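Local atomic coordinates of SmhA (PDB entry 7A27), a protein that supplies the A component of Smh, the tripartite alpha-pore-forming toxin of Serratia marcescens, and probably helps to build the membrane pore. Residues A[291-294]-A[295-298]; A[303-306]-A[307-310]; A[320-324]-A[325-329]; A[343-346]-A[347-351]. One frame throughout, in Å; residues are numbered along the deposited sequence.

Contact 1: residues A[291-294]-A[295-298]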
# COMPACT_ATOMS: atom_id res chain seq x y z
N TYR A 291 -2.21 -0.70 -6.54
CA TYR A 291 -3.55 -1.09 -6.02
C TYR A 291 -3.66 -2.60 -6.17
O TYR A 291 -4.07 -3.28 -5.24
CB TYR A 291 -4.69 -0.39 -6.75
CG TYR A 291 -5.99 -0.38 -5.99
CD1 TYR A 291 -6.81 -1.50 -5.92
CD2 TYR A 291 -6.40 0.76 -5.31
CE1 TYR A 291 -8.01 -1.48 -5.22
CE2 TYR A 291 -7.59 0.79 -4.60
CZ TYR A 291 -8.40 -0.33 -4.56
OH TYR A 291 -9.56 -0.25 -3.86
N VAL A 292 -3.27 -3.11 -7.33
CA VAL A 292 -3.31 -4.56 -7.67
C VAL A 292 -2.43 -5.32 -6.67
O VAL A 292 -2.86 -6.39 -6.18
CB VAL A 292 -2.91 -4.81 -9.13
CG1 VAL A 292 -2.69 -6.28 -9.40
CG2 VAL A 292 -3.92 -4.27 -10.11
N LEU A 293 -1.24 -4.81 -6.36
CA LEU A 293 -0.31 -5.48 -5.41
C LEU A 293 -0.92 -5.44 -4.02
O LEU A 293 -0.76 -6.42 -3.28
CB LEU A 293 1.08 -4.83 -5.43
CG LEU A 293 1.93 -5.12 -6.66
CD1 LEU A 293 3.34 -4.57 -6.46
CD2 LEU A 293 2.02 -6.61 -6.96
N THR A 294 -1.65 -4.37 -3.68
CA THR A 294 -2.31 -4.23 -2.35
C THR A 294 -3.35 -5.35 -2.27
O THR A 294 -3.26 -6.13 -1.34
CB THR A 294 -2.82 -2.80 -2.13
OG1 THR A 294 -1.68 -1.93 -2.21
CG2 THR A 294 -3.50 -2.61 -0.80
N GLU A 295 -4.22 -5.47 -3.28
CA GLU A 295 -5.26 -6.52 -3.37
C GLU A 295 -4.63 -7.90 -3.22
O GLU A 295 -5.21 -8.70 -2.47
CB GLU A 295 -5.99 -6.42 -4.71
CG GLU A 295 -7.16 -7.38 -4.87
CD GLU A 295 -6.86 -8.77 -5.41
OE1 GLU A 295 -5.84 -8.94 -6.08
OE2 GLU A 295 -7.67 -9.69 -5.17
N GLN A 296 -3.50 -8.17 -3.88
CA GLN A 296 -2.85 -9.51 -3.90
C GLN A 296 -2.26 -9.87 -2.53
O GLN A 296 -2.40 -11.04 -2.13
CB GLN A 296 -1.79 -9.60 -5.00
CG GLN A 296 -2.39 -9.88 -6.38
CD GLN A 296 -1.44 -9.66 -7.53
OE1 GLN A 296 -0.28 -9.29 -7.35
NE2 GLN A 296 -1.92 -9.86 -8.74
N ARG A 297 -1.63 -8.93 -1.82
CA ARG A 297 -1.04 -9.22 -0.48
C ARG A 297 -2.18 -9.43 0.52
O ARG A 297 -2.01 -10.26 1.41
CB ARG A 297 -0.15 -8.08 0.02
CG ARG A 297 1.01 -7.76 -0.91
CD ARG A 297 2.01 -8.89 -1.12
NE ARG A 297 2.73 -8.61 -2.38
CZ ARG A 297 3.65 -7.65 -2.55
NH1 ARG A 297 3.99 -6.82 -1.55
NH2 ARG A 297 4.22 -7.52 -3.74
N MET A 298 -3.29 -8.71 0.34
CA MET A 298 -4.49 -8.76 1.20
C MET A 298 -5.24 -10.07 0.99
O MET A 298 -5.91 -10.52 1.93
CB MET A 298 -5.41 -7.59 0.84
CG MET A 298 -6.58 -7.40 1.77
SD MET A 298 -6.25 -7.05 3.50
CE MET A 298 -4.84 -6.00 3.24
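In the long alpha-helix 272-299 of this largely helical toxin component, V292 and L293 meet Q296 and R297 one turn further on, a compact example of how i, i+3 and i, i+4 neighbours share a helix surface. V292 and Q296 lie alongside each other, their side chains running the same way, and V292 CG1 touches the amide of Q296 at NE2, 3.7 Å away. With Q296 CG anti to its own carbonyl carbon (chi1 -81°) and the chain extended beyond it, the amide is carried alongside V292 and L293, its OE1 3.6 Å from L293 CD2. That methyl also approaches the guanidinium group, with R297 NH2 at 4.0 Å from L293 CD2. The contacts of the V292 and L293 methyl groups are van der Waals in kind and lie on a partly exposed flank. L293 O, for its part, lies over one face of the guanidinium. The backbone underneath is regular: E295 N bonds to Y291 O at 2.9 Å, and Q296 N, R297 N and M298 N bond likewise to V292 O, L293 O and T294 O. T294 OG1 folds back onto its own helix, hydrogen-bonding to T290 O. The buried flank is enclosed by other helices. E295 forms a salt bridge with R137 of helix 104-155, Y291 packs on L133 of the same helix and T294 on Q24 of helix 14-37, and M298 reaches L76 and L79 of helix 48-96.

Contact 2: residues A[303-306]-A[307-310]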
# COMPACT_ATOMS: atom_id res chain seq x y z
N THR A 303 -6.89 -16.20 5.11
CA THR A 303 -6.29 -17.54 5.29
C THR A 303 -5.39 -17.53 6.53
O THR A 303 -5.52 -18.46 7.34
CB THR A 303 -5.52 -17.95 4.03
OG1 THR A 303 -6.45 -17.82 2.96
CG2 THR A 303 -4.91 -19.34 4.12
N GLU A 304 -4.54 -16.52 6.69
CA GLU A 304 -3.60 -16.47 7.84
C GLU A 304 -4.36 -16.32 9.15
O GLU A 304 -3.93 -16.94 10.12
CB GLU A 304 -2.48 -15.44 7.65
CG GLU A 304 -1.28 -16.05 6.93
CD GLU A 304 -0.48 -17.10 7.70
OE1 GLU A 304 -0.17 -16.86 8.88
OE2 GLU A 304 -0.16 -18.14 7.11
N TRP A 305 -5.47 -15.58 9.20
CA TRP A 305 -6.27 -15.50 10.45
C TRP A 305 -6.89 -16.88 10.70
O TRP A 305 -6.87 -17.35 11.86
CB TRP A 305 -7.30 -14.36 10.45
CG TRP A 305 -6.79 -13.05 10.97
CD1 TRP A 305 -6.62 -11.88 10.29
CD2 TRP A 305 -6.33 -12.80 12.31
NE1 TRP A 305 -6.10 -10.92 11.11
CE2 TRP A 305 -5.91 -11.46 12.36
CE3 TRP A 305 -6.23 -13.58 13.46
CZ2 TRP A 305 -5.40 -10.90 13.52
CZ3 TRP A 305 -5.73 -13.02 14.61
CH2 TRP A 305 -5.32 -11.69 14.63
N GLY A 306 -7.38 -17.52 9.65
CA GLY A 306 -7.95 -18.88 9.68
C GLY A 306 -6.98 -19.89 10.22
O GLY A 306 -7.44 -20.82 10.91
N LYS A 307 -5.68 -19.72 9.94
CA LYS A 307 -4.61 -20.61 10.46
C LYS A 307 -4.48 -20.42 11.98
O LYS A 307 -4.26 -21.44 12.66
CB LYS A 307 -3.27 -20.36 9.76
CG LYS A 307 -3.16 -20.97 8.36
CD LYS A 307 -1.75 -21.02 7.81
CE LYS A 307 -1.60 -22.07 6.72
NZ LYS A 307 -0.34 -21.92 5.96
N VAL A 308 -4.62 -19.19 12.48
CA VAL A 308 -4.58 -18.88 13.94
C VAL A 308 -5.82 -19.52 14.58
O VAL A 308 -5.69 -20.06 15.70
CB VAL A 308 -4.53 -17.37 14.22
CG1 VAL A 308 -4.59 -17.05 15.71
CG2 VAL A 308 -3.29 -16.76 13.62
N ALA A 309 -6.96 -19.47 13.90
CA ALA A 309 -8.24 -20.04 14.39
C ALA A 309 -8.08 -21.55 14.56
O ALA A 309 -8.39 -22.05 15.65
CB ALA A 309 -9.37 -19.68 13.46
N GLU A 310 -7.58 -22.24 13.53
CA GLU A 310 -7.41 -23.72 13.53
C GLU A 310 -6.38 -24.10 14.61
O GLU A 310 -6.64 -25.03 15.38
CB GLU A 310 -6.99 -24.24 12.15
CG GLU A 310 -8.06 -24.28 11.07
CD GLU A 310 -7.51 -24.67 9.69
OE1 GLU A 310 -8.06 -24.19 8.65
OE2 GLU A 310 -6.50 -25.46 9.64
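E304 and K307, three residues apart on the alpha-helix 301-321, put opposite charges on one flank, while W305 and V308 make an apolar i, i+3 pair on another. The carboxylate meets chiefly the aliphatic part of the lysine: E304 OE2 touches the methylene K307 CD at 3.4 Å, and the salt bridge itself is long, OE2 to K307 NZ being 4.0 Å. Lysine reaches the carboxylate as an extended chain, its CG anti to its own carbonyl carbon (chi1 -77°), whereas the glutamate is bent at chi2 and brings its end back to meet it. In the apolar pair, V308 CB comes obliquely to the indole, 4.2 Å from W305 CE3. Backbone bonds set this spacing, among them A309 N to W305 O at 2.9 Å, with K307 N to T303 O and E310 N to G306 O beside it.

A second shell positions the first. The other carboxylate oxygen, E304 OE1, accepts a hydrogen bond from T13 N, so the glutamate joins its helix to the chain just ahead of helix 14-37. Around the indole gather Y122, meeting it edge-to-face, F86, whose plane is inclined by about 55°, and A83 and A119, so that W305 sits between helices 48-96 and 104-155. V308 touches F86 and A119 as well, and its CG2 rests 3.6 Å from the carbonyl oxygen E304 O.

Contact 3: residues A[320-324]-A[325-329]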
# COMPACT_ATOMS: atom_id res chain seq x y z
N ASN A 320 -6.17 -28.61 28.11
CA ASN A 320 -7.17 -29.14 29.08
C ASN A 320 -6.64 -30.44 29.70
O ASN A 320 -6.87 -30.63 30.91
CB ASN A 320 -8.53 -29.36 28.42
CG ASN A 320 -9.71 -29.37 29.36
OD1 ASN A 320 -9.56 -29.09 30.54
ND2 ASN A 320 -10.87 -29.72 28.84
N GLN A 321 -5.94 -31.29 28.93
CA GLN A 321 -5.36 -32.58 29.40
C GLN A 321 -4.28 -32.34 30.47
O GLN A 321 -4.12 -33.22 31.34
CB GLN A 321 -4.72 -33.40 28.26
CG GLN A 321 -5.61 -33.79 27.08
CD GLN A 321 -4.86 -34.56 25.99
OE1 GLN A 321 -3.69 -34.30 25.70
NE2 GLN A 321 -5.53 -35.49 25.32
N ALA A 322 -3.56 -31.20 30.43
CA ALA A 322 -2.50 -30.81 31.40
C ALA A 322 -3.07 -30.65 32.81
O ALA A 322 -3.50 -29.53 33.15
CB ALA A 322 -1.84 -29.51 30.96
N GLY A 323 -3.01 -31.72 33.62
CA GLY A 323 -3.55 -31.78 35.00
C GLY A 323 -2.46 -32.00 36.06
O GLY A 323 -2.82 -32.05 37.25
N SER A 324 -1.19 -32.16 35.68
CA SER A 324 -0.06 -32.38 36.62
C SER A 324 0.57 -31.03 37.01
O SER A 324 0.11 -29.98 36.50
CB SER A 324 0.97 -33.33 36.03
OG SER A 324 1.94 -32.64 35.25
N ALA A 325 1.57 -31.05 37.90
CA ALA A 325 2.35 -29.86 38.33
C ALA A 325 3.23 -29.40 37.16
O ALA A 325 3.14 -28.21 36.77
CB ALA A 325 3.18 -30.22 39.54
N ALA A 326 4.03 -30.33 36.63
CA ALA A 326 5.02 -30.15 35.54
C ALA A 326 4.34 -29.84 34.20
O ALA A 326 5.00 -29.21 33.34
CB ALA A 326 5.89 -31.38 35.43
N GLU A 327 3.10 -30.32 33.99
CA GLU A 327 2.33 -30.05 32.75
C GLU A 327 1.82 -28.60 32.79
O GLU A 327 1.90 -27.93 31.76
CB GLU A 327 1.21 -31.09 32.56
CG GLU A 327 1.68 -32.40 31.95
CD GLU A 327 0.73 -33.60 32.05
OE1 GLU A 327 -0.42 -33.45 32.56
OE2 GLU A 327 1.13 -34.69 31.59
N ILE A 328 1.32 -28.14 33.94
CA ILE A 328 0.83 -26.73 34.12
C ILE A 328 2.01 -25.77 33.97
O ILE A 328 1.86 -24.72 33.33
CB ILE A 328 0.08 -26.58 35.47
CG1 ILE A 328 -1.22 -27.39 35.48
CG2 ILE A 328 -0.17 -25.11 35.81
CD1 ILE A 328 -1.92 -27.40 36.82
N LYS A 329 3.17 -26.13 34.53
CA LYS A 329 4.41 -25.32 34.45
C LYS A 329 4.83 -25.20 32.98
O LYS A 329 5.21 -24.08 32.56
CB LYS A 329 5.52 -25.93 35.32
CG LYS A 329 6.61 -24.94 35.68
CD LYS A 329 8.04 -25.49 35.59
CE LYS A 329 8.51 -25.62 34.15
NZ LYS A 329 9.99 -25.73 34.04
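Hydrogen bonding between S324 and E327 dominates the turn between helices 301-321 and 325-358. S324 OG accepts from E327 N at 2.9 Å, with an N-H...O angle of 148°. To reach it, the hydroxyl sits between its own backbone N and carbonyl carbon (chi1 88°), which turns OG over the open first turn of the new helix. In return, the extended side chain of E327 reaches the backbone in front of that helix: OE1 takes G323 N at 3.3 Å, met nearly along the C-O axis, and more weakly S324 N at 3.5 Å. One carboxylate oxygen thus gathers two successive backbone N-H groups of the linker, and the glutamate chain is steadied from its far end. The first i, i+4 bond of the helix, I328 N to S324 O, is weak at 3.4 Å.

Van der Waals contacts are fewer. A322 CB packs against E327 CB at 3.8 Å, so the inner part of the glutamate side chain rests on a buried alanine while its outer part is engaged in polar bonds. I328 meets the backbone instead, its CG1 lying beside the carbonyl oxygen S324 O, 3.1 Å away.

Beyond the linker, A322 O accepts a bond from S105 OG and I328 touches V104, both on helix 104-155, with L4 packed on A322. The reciprocal exchange, serine hydroxyl to the N-H three residues on and, weakly, glutamate carboxylate back to the serine N-H, is the capping box, with S324 as N-cap of helix 325-358.

Contact 4: residues A[343-346]-A[347-351]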
# COMPACT_ATOMS: atom_id res chain seq x y z
N GLN A 343 3.34 -9.51 21.53
CA GLN A 343 3.75 -8.14 21.95
C GLN A 343 4.65 -7.51 20.88
O GLN A 343 4.44 -6.32 20.58
CB GLN A 343 4.43 -8.13 23.33
CG GLN A 343 3.40 -8.21 24.44
CD GLN A 343 2.31 -7.19 24.18
OE1 GLN A 343 2.62 -6.01 23.98
NE2 GLN A 343 1.06 -7.63 24.12
N LEU A 344 5.58 -8.29 20.34
CA LEU A 344 6.52 -7.81 19.31
C LEU A 344 5.69 -7.40 18.09
O LEU A 344 5.92 -6.29 17.53
CB LEU A 344 7.50 -8.95 18.97
CG LEU A 344 8.89 -8.51 18.48
CD1 LEU A 344 9.86 -8.52 19.66
CD2 LEU A 344 9.39 -9.40 17.32
N PHE A 345 4.72 -8.25 17.71
CA PHE A 345 3.78 -8.02 16.58
C PHE A 345 3.00 -6.74 16.87
O PHE A 345 2.98 -5.87 15.99
CB PHE A 345 2.90 -9.25 16.36
CG PHE A 345 1.85 -9.13 15.28
CD1 PHE A 345 2.04 -8.34 14.16
CD2 PHE A 345 0.67 -9.86 15.37
CE1 PHE A 345 1.06 -8.26 13.17
CE2 PHE A 345 -0.29 -9.77 14.38
CZ PHE A 345 -0.09 -8.98 13.28
N SER A 346 2.44 -6.60 18.07
CA SER A 346 1.67 -5.39 18.49
C SER A 346 2.49 -4.12 18.20
O SER A 346 1.87 -3.13 17.78
CB SER A 346 1.27 -5.49 19.94
OG SER A 346 0.77 -4.26 20.46
N LYS A 347 3.81 -4.13 18.41
CA LYS A 347 4.67 -2.93 18.19
C LYS A 347 4.73 -2.64 16.68
O LYS A 347 4.59 -1.47 16.28
CB LYS A 347 6.10 -3.12 18.69
CG LYS A 347 6.26 -3.54 20.14
CD LYS A 347 5.79 -2.56 21.21
CE LYS A 347 6.03 -3.15 22.59
NZ LYS A 347 5.56 -2.27 23.69
N SER A 348 4.95 -3.68 15.87
CA SER A 348 4.98 -3.59 14.39
C SER A 348 3.69 -2.91 13.91
O SER A 348 3.77 -2.03 13.02
CB SER A 348 5.20 -4.94 13.78
OG SER A 348 5.14 -4.86 12.36
N ILE A 349 2.55 -3.26 14.52
CA ILE A 349 1.19 -2.72 14.23
C ILE A 349 1.12 -1.25 14.65
O ILE A 349 0.63 -0.44 13.85
CB ILE A 349 0.08 -3.52 14.93
CG1 ILE A 349 0.08 -5.00 14.53
CG2 ILE A 349 -1.29 -2.87 14.67
CD1 ILE A 349 -0.51 -5.26 13.15
N ASP A 350 1.54 -0.93 15.87
CA ASP A 350 1.54 0.46 16.39
C ASP A 350 2.24 1.38 15.39
O ASP A 350 1.70 2.48 15.11
CB ASP A 350 2.18 0.54 17.78
CG ASP A 350 1.32 0.02 18.93
OD1 ASP A 350 0.09 0.02 18.80
OD2 ASP A 350 1.90 -0.37 19.96
N ASN A 351 3.39 0.94 14.85
CA ASN A 351 4.23 1.75 13.92
C ASN A 351 3.52 1.88 12.56
O ASN A 351 3.60 2.96 11.96
CB ASN A 351 5.66 1.21 13.78
CG ASN A 351 6.57 2.14 12.99
OD1 ASN A 351 6.58 3.35 13.21
ND2 ASN A 351 7.35 1.60 12.07
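F345 and I349 find each other through their torsions: the phenyl CG stands anti to its backbone N (chi1 177°), while I349 turns CG1 anti to its carbonyl carbon and bends at chi2 (-76°), which brings CD1 to the ring. The pair illustrates i, i+4 packing along the alpha-helix 325-358. I349 CD1 lies 3.4 Å from F345 CE1 and 3.7 Å from F345 CZ, approaching the ring obliquely at its outer atoms. The methylene I349 CG1 follows, also 3.7 Å from F345 CE1, so two successive carbons of the isoleucine border the phenyl group.

Both side chains are buried by neighbouring helices. A83 of helix 48-96 touches F345 and I349 alike, Y80 and S84 add to the wall around the isoleucine, and L14, M15 and the ring of H18 from helix 14-37 meet the phenylalanine, with the H18 and F345 planes at about 50°. On the helix flank polar residues take over, and Q343 NE2 bonds to N91 OD1.

Main-chain bonds carry the turn, I349 N to F345 O at 3.0 Å among them, together with S348 N to L344 O and D350 N to S346 O. Near that last acceptor the aspartate carboxylate makes no bond of its own: D350 OD2 merely lies 3.5 Å from S346 O, one acceptor beside another.

Contacts 1 to 4 follow one another along the last three helices of the chain. Contact 1 lies nearest the chain's centre and contact 3 at one far end, their centres 44 Å apart. Contacts 2 and 3 share helix 301-321, with centres 26 Å apart; past the turn at contact 3 the chain runs back, so contact 4 lies beside contact 2, nearest atoms about 5 Å apart without touching. L14 and A83 are common neighbours of W305 in contact 2 and F345 in contact 4. Of the four, only contact 1 approaches the calcium-binding residue N359, whose side chain is about 11 Å from that of T294; no calcium is bound here.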